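Local coordinates for protein putative ring-cleaving dioxygenase MhqO (Bacillus subtilis subsp. subtilis, PDB 3OAJ) that probably cleaves the rings of aromatic compounds as an iron-dependent extradiol dioxygenase, contributing to their breakdown and detoxification, at residues Gly90-Trp95 with Ile129-Glu134. Residues are numbered along the deposited sequence; the frame is centred on the assembly and turned at random.
Sequences GAMAFW and IVEREE
M92, in the first turn of helix 92-101, lies over E131 at the end of strand 126-131, their CA atoms 6.7 Å apart and the backbones drawing nearest here. E131 sends its carboxylate to the start of the helix and, in the conformer described (a second is also deposited), takes two backbone N-H groups there, one on each oxygen. The N of G90 gives a nearly straight bond to OE1 of E131 (2.8 Å, 174°), coming from well above the carboxylate plane. The N of M92 reaches OE2 of E131 at 2.7 Å on its anti side, close to the plane. Beyond CG the glutamate chain is extended (chi2 -173°), which carries the acid out to the helix start. An acid beside the N-terminal turn would probably also interact favourably with the positive end of the helix dipole. K89, just before the turn, adds a salt bridge to OE1.

Beside the carboxylate, M92 and W95 meet I129. In the conformer of M92 described, one of two, CG stands anti to N (chi1 -167°) and the chain then bends twice, placing SD of M92 4.1 Å from CG2 of I129 and the CE methyl of M92 3.3 Å from the carbonyl O of I129. One turn on, CD1 of I129 comes obliquely to the W95 ring, 3.9 Å from CG of W95 and offset toward the ring's rim. CD2 of F94 stands above the other side of the indole, also offset toward its rim, while NE1 of W95 bonds to the V149 carbonyl.

The contact belongs to the first vicinal-oxygen-chelate domain, away from the metal site. Helix 92-101 packs here on the sheet in which strand 126-131 lies between 114-120 and 79-87; M92 also touches V117, and both W95 and I129 rest on V87.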
loop_
_atom_site.group_PDB
_atom_site.type_symbol
_atom_site.label_atom_id
_atom_site.label_comp_id
_atom_site.label_asym_id
_atom_site.label_seq_id
_atom_site.Cartn_x
_atom_site.Cartn_y
_atom_site.Cartn_z
ATOM N N GLY A 90 -2.590 5.098 -22.085
ATOM C CA GLY A 90 -2.059 6.291 -22.726
ATOM C C GLY A 90 -1.418 7.307 -21.811
ATOM O O GLY A 90 -0.857 8.284 -22.284
ATOM N N ALA A 91 -1.469 7.080 -20.501
ATOM C CA ALA A 91 -0.961 8.083 -19.562
ATOM C C ALA A 91 0.535 7.953 -19.229
ATOM O O ALA A 91 1.073 8.799 -18.519
ATOM C CB ALA A 91 -1.786 8.068 -18.281
ATOM N N MET A 92 1.216 6.929 -19.744
ATOM C CA MET A 92 2.619 6.712 -19.395
ATOM C C MET A 92 3.485 7.958 -19.607
ATOM O O MET A 92 4.276 8.312 -18.727
ATOM C CB MET A 92 3.195 5.504 -20.142
ATOM C CG MET A 92 4.526 5.031 -19.595
ATOM S SD MET A 92 4.398 4.626 -17.845
ATOM C CE MET A 92 3.828 2.926 -17.933
ATOM N N ALA A 93 3.328 8.620 -20.763
ATOM C CA ALA A 93 4.118 9.815 -21.085
ATOM C C ALA A 93 3.866 10.976 -20.142
ATOM O O ALA A 93 4.765 11.794 -19.925
ATOM C CB ALA A 93 3.899 10.255 -22.535
ATOM N N PHE A 94 2.652 11.077 -19.616
ATOM C CA PHE A 94 2.372 12.125 -18.646
ATOM C C PHE A 94 3.300 11.917 -17.452
ATOM O O PHE A 94 3.938 12.861 -16.994
ATOM C CB PHE A 94 0.911 12.108 -18.191
ATOM C CG PHE A 94 0.646 13.028 -17.032
ATOM C CD1 PHE A 94 0.379 14.375 -17.252
ATOM C CD2 PHE A 94 0.700 12.568 -15.713
ATOM C CE1 PHE A 94 0.142 15.241 -16.198
ATOM C CE2 PHE A 94 0.470 13.451 -14.646
ATOM C CZ PHE A 94 0.197 14.787 -14.886
ATOM N N TRP A 95 3.367 10.674 -16.974
ATOM C CA TRP A 95 4.155 10.343 -15.793
ATOM C C TRP A 95 5.647 10.422 -16.020
ATOM O O TRP A 95 6.378 10.914 -15.149
ATOM C CB TRP A 95 3.708 8.983 -15.254
ATOM C CG TRP A 95 2.351 9.146 -14.675
ATOM C CD1 TRP A 95 1.148 8.780 -15.239
ATOM C CD2 TRP A 95 2.028 9.825 -13.455
ATOM N NE1 TRP A 95 0.113 9.170 -14.430
ATOM C CE2 TRP A 95 0.617 9.826 -13.337
ATOM C CE3 TRP A 95 2.796 10.457 -12.457
ATOM C CZ2 TRP A 95 -0.046 10.407 -12.241
ATOM C CZ3 TRP A 95 2.140 11.038 -11.379
ATOM C CH2 TRP A 95 0.736 10.996 -11.272
ATOM N N ILE A 129 4.896 2.292 -12.314
ATOM C CA ILE A 129 3.630 2.680 -12.934
ATOM C C ILE A 129 3.398 1.845 -14.184
ATOM O O ILE A 129 4.328 1.634 -14.962
ATOM C CB ILE A 129 3.605 4.219 -13.241
ATOM C CG1 ILE A 129 3.369 5.000 -11.953
ATOM C CG2 ILE A 129 2.526 4.585 -14.253
ATOM C CD1 ILE A 129 3.663 6.500 -12.078
ATOM N N VAL A 130 2.167 1.362 -14.343
ATOM C CA VAL A 130 1.739 0.580 -15.497
ATOM C C VAL A 130 0.386 1.094 -15.953
ATOM O O VAL A 130 -0.387 1.568 -15.125
ATOM C CB VAL A 130 1.667 -0.932 -15.148
ATOM C CG1 VAL A 130 0.632 -1.232 -14.040
ATOM C CG2 VAL A 130 1.436 -1.783 -16.390
ATOM N N GLU A 131 0.123 0.999 -17.258
ATOM C CA GLU A 131 -1.143 1.445 -17.846
ATOM C C GLU A 131 -2.101 0.279 -17.958
ATOM O O GLU A 131 -1.733 -0.752 -18.520
ATOM C CB GLU A 131 -0.929 1.952 -19.270
ATOM C CG GLU A 131 -0.142 3.219 -19.424
ATOM C CD GLU A 131 -0.157 3.683 -20.861
ATOM O OE1 GLU A 131 -0.782 2.991 -21.692
ATOM O OE2 GLU A 131 0.424 4.744 -21.154
ATOM N N ARG A 132 -3.334 0.446 -17.466
ATOM C CA ARG A 132 -4.383 -0.574 -17.677
ATOM C C ARG A 132 -5.753 0.083 -17.709
ATOM O O ARG A 132 -6.012 1.019 -16.952
ATOM C CB ARG A 132 -4.384 -1.671 -16.599
ATOM C CG ARG A 132 -3.077 -2.440 -16.424
ATOM C CD ARG A 132 -3.227 -3.557 -15.412
ATOM N NE ARG A 132 -1.953 -4.241 -15.260
ATOM C CZ ARG A 132 -1.316 -4.436 -14.105
ATOM N NH1 ARG A 132 -1.877 -4.038 -12.968
ATOM N NH2 ARG A 132 -0.138 -5.057 -14.089
ATOM N N GLU A 133 -6.628 -0.402 -18.592
ATOM C CA GLU A 133 -7.997 0.111 -18.692
ATOM C C GLU A 133 -8.812 -0.231 -17.445
ATOM O O GLU A 133 -9.605 0.595 -16.968
ATOM C CB GLU A 133 -8.700 -0.418 -19.962
ATOM C CG GLU A 133 -10.095 0.192 -20.233
ATOM C CD GLU A 133 -10.046 1.657 -20.665
ATOM O OE1 GLU A 133 -9.047 2.077 -21.290
ATOM O OE2 GLU A 133 -11.027 2.390 -20.398
ATOM N N GLU A 134 -8.597 -1.436 -16.914
ATOM C CA GLU A 134 -9.334 -1.894 -15.723
ATOM C C GLU A 134 -9.087 -0.967 -14.525
ATOM O O GLU A 134 -7.964 -0.466 -14.338
ATOM C CB GLU A 134 -8.955 -3.344 -15.378
ATOM C CG GLU A 134 -9.822 -3.969 -14.283
ATOM C CD GLU A 134 -9.507 -5.437 -13.987
ATOM O OE1 GLU A 134 -8.320 -5.826 -13.974
ATOM O OE2 GLU A 134 -10.470 -6.202 -13.745
#